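Local coordinates for protein endo-1,4-beta-xylanase 1 (Hypocrea jecorina, PDB 1XYN) that hydrolyses internal beta-1,4-xylosidic linkages in the main chain of xylan, a plant cell-wall hemicellulose, releasing xylooligosaccharides and xylose, at residues Y66-T70 and N71-E75; T138-N141 and H142-A145. All blocks are in the same frame, centred on the assembly; numbering follows the deposited sequence.

From the N terminus the chain first reaches contact 1, where strand 60-70 turns at N71 and P72 and returns as strand 74-79, closing a tight hairpin loop. Only much later, after strands 90-97, 100-109 and 119-128 and the short strand 135-137, does it wind up contact 2, the opening turns of helix 139-148. The two contacts follow in series, neither nested nor crossed, with centres 15 Å apart and no touch between them. They are related through the sheet: strand 74-79 leaves contact 1 and offers I78 to V139 and H142 of the helix, while strand 155-166 lines 60-70 and also meets F143.

Contact 1: residues Y66-T70 and N71-E75; sequences YGWST and NPLVE
Y66 and E75 meet in a local contact at the closed end of a beta hairpin, where strand 60-70 folds back antiparallel into strand 74-79 within the large sheet. The cis peptide before P72 brings the chain round. Near the turn, V74 N donates to S69 O at 3.0 Å, whereas the return bond from S69 N to V74 O is weak and bent.

On one face stand Y66, W68 and E75. E75 has CG anti to its backbone N (chi1 174°) and an extended chain, which carries the carboxylate to the tyrosine hydroxyl; Y66 OH donates to E75 OE2 at 2.6 Å, and that oxygen accepts on its anti lone pair, away from OE1. The same hydroxyl accepts from W68 NE1 at 2.7 Å, so one hydroxyl links indole and carboxylate; the oxygen lies 25° out of the indole plane. Aliphatic E75 CB sits over the six-membered ring of W68, 3.9 Å from its centroid, a CH-pi contact, while L73 CD1 reaches W68 CE3 at the ring edge, 3.4 Å away. On the other face CB of S69 and CB of V74 come to 3.8 Å; the short serine can lie beside the branched valine while its OG bonds to G154 N.

E75 OE1 has a weak bond from Q123. E75 is the predicted nucleophile and Y66 a likely substrate-binding residue, consistent with this hairpin contributing to the active-site cleft of a family 11 xylanase.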
# COMPACT_ATOMS: atom_id res chain seq x y z
N TYR A 66 -13.30 -6.52 -10.38
CA TYR A 66 -12.77 -5.61 -9.37
C TYR A 66 -13.41 -4.23 -9.51
O TYR A 66 -13.71 -3.80 -10.63
CB TYR A 66 -11.24 -5.52 -9.56
CG TYR A 66 -10.54 -4.44 -8.76
CD1 TYR A 66 -10.25 -4.61 -7.41
CD2 TYR A 66 -10.14 -3.24 -9.36
CE1 TYR A 66 -9.58 -3.63 -6.69
CE2 TYR A 66 -9.48 -2.27 -8.66
CZ TYR A 66 -9.20 -2.46 -7.31
OH TYR A 66 -8.52 -1.49 -6.61
N GLY A 67 -13.59 -3.54 -8.40
CA GLY A 67 -14.19 -2.22 -8.46
C GLY A 67 -14.11 -1.42 -7.18
O GLY A 67 -13.53 -1.85 -6.17
N TRP A 68 -14.71 -0.23 -7.23
CA TRP A 68 -14.74 0.71 -6.12
C TRP A 68 -16.14 1.27 -5.91
O TRP A 68 -17.02 1.16 -6.76
CB TRP A 68 -13.76 1.86 -6.36
CG TRP A 68 -12.34 1.47 -6.20
CD1 TRP A 68 -11.57 0.81 -7.11
CD2 TRP A 68 -11.53 1.64 -5.03
NE1 TRP A 68 -10.33 0.55 -6.58
CE2 TRP A 68 -10.28 1.05 -5.30
CE3 TRP A 68 -11.74 2.23 -3.77
CZ2 TRP A 68 -9.23 1.03 -4.37
CZ3 TRP A 68 -10.70 2.21 -2.84
CH2 TRP A 68 -9.47 1.61 -3.15
N SER A 69 -16.31 1.92 -4.77
CA SER A 69 -17.58 2.53 -4.40
C SER A 69 -17.23 3.73 -3.54
O SER A 69 -16.17 3.76 -2.91
CB SER A 69 -18.40 1.51 -3.60
OG SER A 69 -19.55 2.09 -3.01
N THR A 70 -18.07 4.76 -3.57
CA THR A 70 -17.83 5.95 -2.77
C THR A 70 -18.98 6.25 -1.83
O THR A 70 -20.13 5.92 -2.12
CB THR A 70 -17.52 7.20 -3.63
OG1 THR A 70 -18.48 7.33 -4.67
CG2 THR A 70 -16.14 7.09 -4.25
N ASN A 71 -18.64 6.80 -0.66
CA ASN A 71 -19.59 7.16 0.39
C ASN A 71 -20.56 6.03 0.75
O ASN A 71 -21.75 6.12 0.48
CB ASN A 71 -20.36 8.42 -0.01
CG ASN A 71 -20.96 9.14 1.17
OD1 ASN A 71 -20.25 9.53 2.11
ND2 ASN A 71 -22.27 9.32 1.14
N PRO A 72 -20.06 4.98 1.42
CA PRO A 72 -18.68 4.75 1.88
C PRO A 72 -17.68 4.30 0.80
O PRO A 72 -18.08 3.75 -0.23
CB PRO A 72 -18.87 3.65 2.92
CG PRO A 72 -19.93 2.80 2.29
CD PRO A 72 -20.92 3.84 1.79
N LEU A 73 -16.39 4.51 1.07
CA LEU A 73 -15.33 4.11 0.15
C LEU A 73 -15.13 2.60 0.32
O LEU A 73 -14.76 2.14 1.40
CB LEU A 73 -14.02 4.86 0.46
CG LEU A 73 -12.79 4.49 -0.38
CD1 LEU A 73 -13.05 4.75 -1.86
CD2 LEU A 73 -11.58 5.28 0.09
N VAL A 74 -15.35 1.85 -0.76
CA VAL A 74 -15.25 0.39 -0.74
C VAL A 74 -14.54 -0.22 -1.95
O VAL A 74 -14.89 0.05 -3.09
CB VAL A 74 -16.66 -0.27 -0.68
CG1 VAL A 74 -16.54 -1.79 -0.66
CG2 VAL A 74 -17.45 0.23 0.53
N GLU A 75 -13.57 -1.09 -1.69
CA GLU A 75 -12.88 -1.78 -2.76
C GLU A 75 -13.41 -3.21 -2.73
O GLU A 75 -13.33 -3.89 -1.71
CB GLU A 75 -11.38 -1.79 -2.50
CG GLU A 75 -10.55 -2.60 -3.49
CD GLU A 75 -9.07 -2.52 -3.19
OE1 GLU A 75 -8.68 -2.70 -2.02
OE2 GLU A 75 -8.28 -2.27 -4.13

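Contact 2: residues T138-N141 and H142-A145; sequences TVQN and HFNA
V139 O accepts from F143 N at 3.1 Å and starts a run of i to i+4 bonds that continues with N144 N to Q140 O at 2.8 Å and A145 N to N141 O at 3.1 Å, winding the first turns of helix 139-148. V139 O also takes a weak, bent bond from H142 N, so this one carbonyl serves two amides.

The principal side-chain pair is V139 with F143, one turn apart and lying side by side. F143 has CG anti to its own carbonyl carbon (chi1 -60°), which swings the ring back along the helix until its CE2 comes 3.7 Å from V139 CB. The same ring lies with one face over V139 O, which stands 3.2 Å above the ring plane. The flat phenylalanine can lie across V139 O while its side chain packs on M156 and Q159 of strand 155-166, and the compact valine meets both F143 and I78. H142 turns its ring elsewhere: CD2 at the ring edge approaches T138 O, 3.7 Å away, and ND1 is hydrogen-bonded to S126 OG.

Polar side chains tie the helix start to the end of strand 90-97 and the turn beyond it: N141 ND2 bonds to S97 OG, and T138 OG1 to D98 OD1. H142 meets Y102 edge-to-face and touches V95, as does small A145, whose short side chain suits a close approach of helix and strand. H142 also packs on I78 of strand 74-79. The helix thus lies against the outer surface of the curved sheet, as the single alpha-helix of the family 11 beta-jelly-roll does.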
# COMPACT_ATOMS: atom_id res chain seq x y z
N THR A 138 -22.97 -12.69 -12.21
CA THR A 138 -24.18 -11.92 -11.90
C THR A 138 -23.83 -11.08 -10.66
O THR A 138 -24.04 -11.51 -9.52
CB THR A 138 -25.38 -12.86 -11.61
OG1 THR A 138 -25.51 -13.82 -12.66
CG2 THR A 138 -26.67 -12.07 -11.55
N VAL A 139 -23.29 -9.89 -10.89
CA VAL A 139 -22.88 -9.00 -9.81
C VAL A 139 -23.91 -8.65 -8.73
O VAL A 139 -23.53 -8.42 -7.57
CB VAL A 139 -22.24 -7.70 -10.36
CG1 VAL A 139 -20.91 -8.02 -11.02
CG2 VAL A 139 -23.16 -7.02 -11.34
N GLN A 140 -25.19 -8.61 -9.09
CA GLN A 140 -26.23 -8.28 -8.10
C GLN A 140 -26.31 -9.31 -6.99
O GLN A 140 -26.52 -8.95 -5.84
CB GLN A 140 -27.61 -8.11 -8.75
CG GLN A 140 -27.98 -6.68 -9.08
CD GLN A 140 -27.94 -5.73 -7.89
OE1 GLN A 140 -28.75 -5.82 -6.97
NE2 GLN A 140 -27.01 -4.78 -7.92
N ASN A 141 -26.15 -10.58 -7.33
CA ASN A 141 -26.19 -11.64 -6.33
C ASN A 141 -25.14 -11.40 -5.24
O ASN A 141 -25.36 -11.71 -4.07
CB ASN A 141 -25.97 -13.00 -6.99
CG ASN A 141 -27.14 -13.43 -7.88
OD1 ASN A 141 -28.20 -12.80 -7.88
ND2 ASN A 141 -26.95 -14.50 -8.64
N HIS A 142 -23.99 -10.84 -5.63
CA HIS A 142 -22.93 -10.55 -4.68
C HIS A 142 -23.26 -9.30 -3.88
O HIS A 142 -23.04 -9.27 -2.68
CB HIS A 142 -21.58 -10.42 -5.38
CG HIS A 142 -21.11 -11.70 -5.98
ND1 HIS A 142 -20.40 -12.64 -5.26
CD2 HIS A 142 -21.32 -12.25 -7.20
CE1 HIS A 142 -20.20 -13.71 -6.00
NE2 HIS A 142 -20.75 -13.50 -7.18
N PHE A 143 -23.82 -8.29 -4.53
CA PHE A 143 -24.17 -7.06 -3.83
C PHE A 143 -25.29 -7.33 -2.81
O PHE A 143 -25.31 -6.73 -1.73
CB PHE A 143 -24.61 -5.99 -4.83
CG PHE A 143 -23.56 -5.62 -5.85
CD1 PHE A 143 -22.21 -5.67 -5.52
CD2 PHE A 143 -23.92 -5.21 -7.12
CE1 PHE A 143 -21.23 -5.31 -6.44
CE2 PHE A 143 -22.95 -4.85 -8.06
CZ PHE A 143 -21.61 -4.91 -7.71
N ASN A 144 -26.23 -8.21 -3.16
CA ASN A 144 -27.33 -8.56 -2.27
C ASN A 144 -26.78 -9.33 -1.07
O ASN A 144 -27.07 -8.97 0.08
CB ASN A 144 -28.39 -9.42 -2.99
CG ASN A 144 -29.24 -8.61 -3.98
OD1 ASN A 144 -29.13 -7.39 -4.07
ND2 ASN A 144 -30.08 -9.30 -4.72
N ALA A 145 -25.96 -10.34 -1.34
CA ALA A 145 -25.35 -11.16 -0.29
C ALA A 145 -24.48 -10.31 0.64
O ALA A 145 -24.47 -10.51 1.86
CB ALA A 145 -24.53 -12.26 -0.90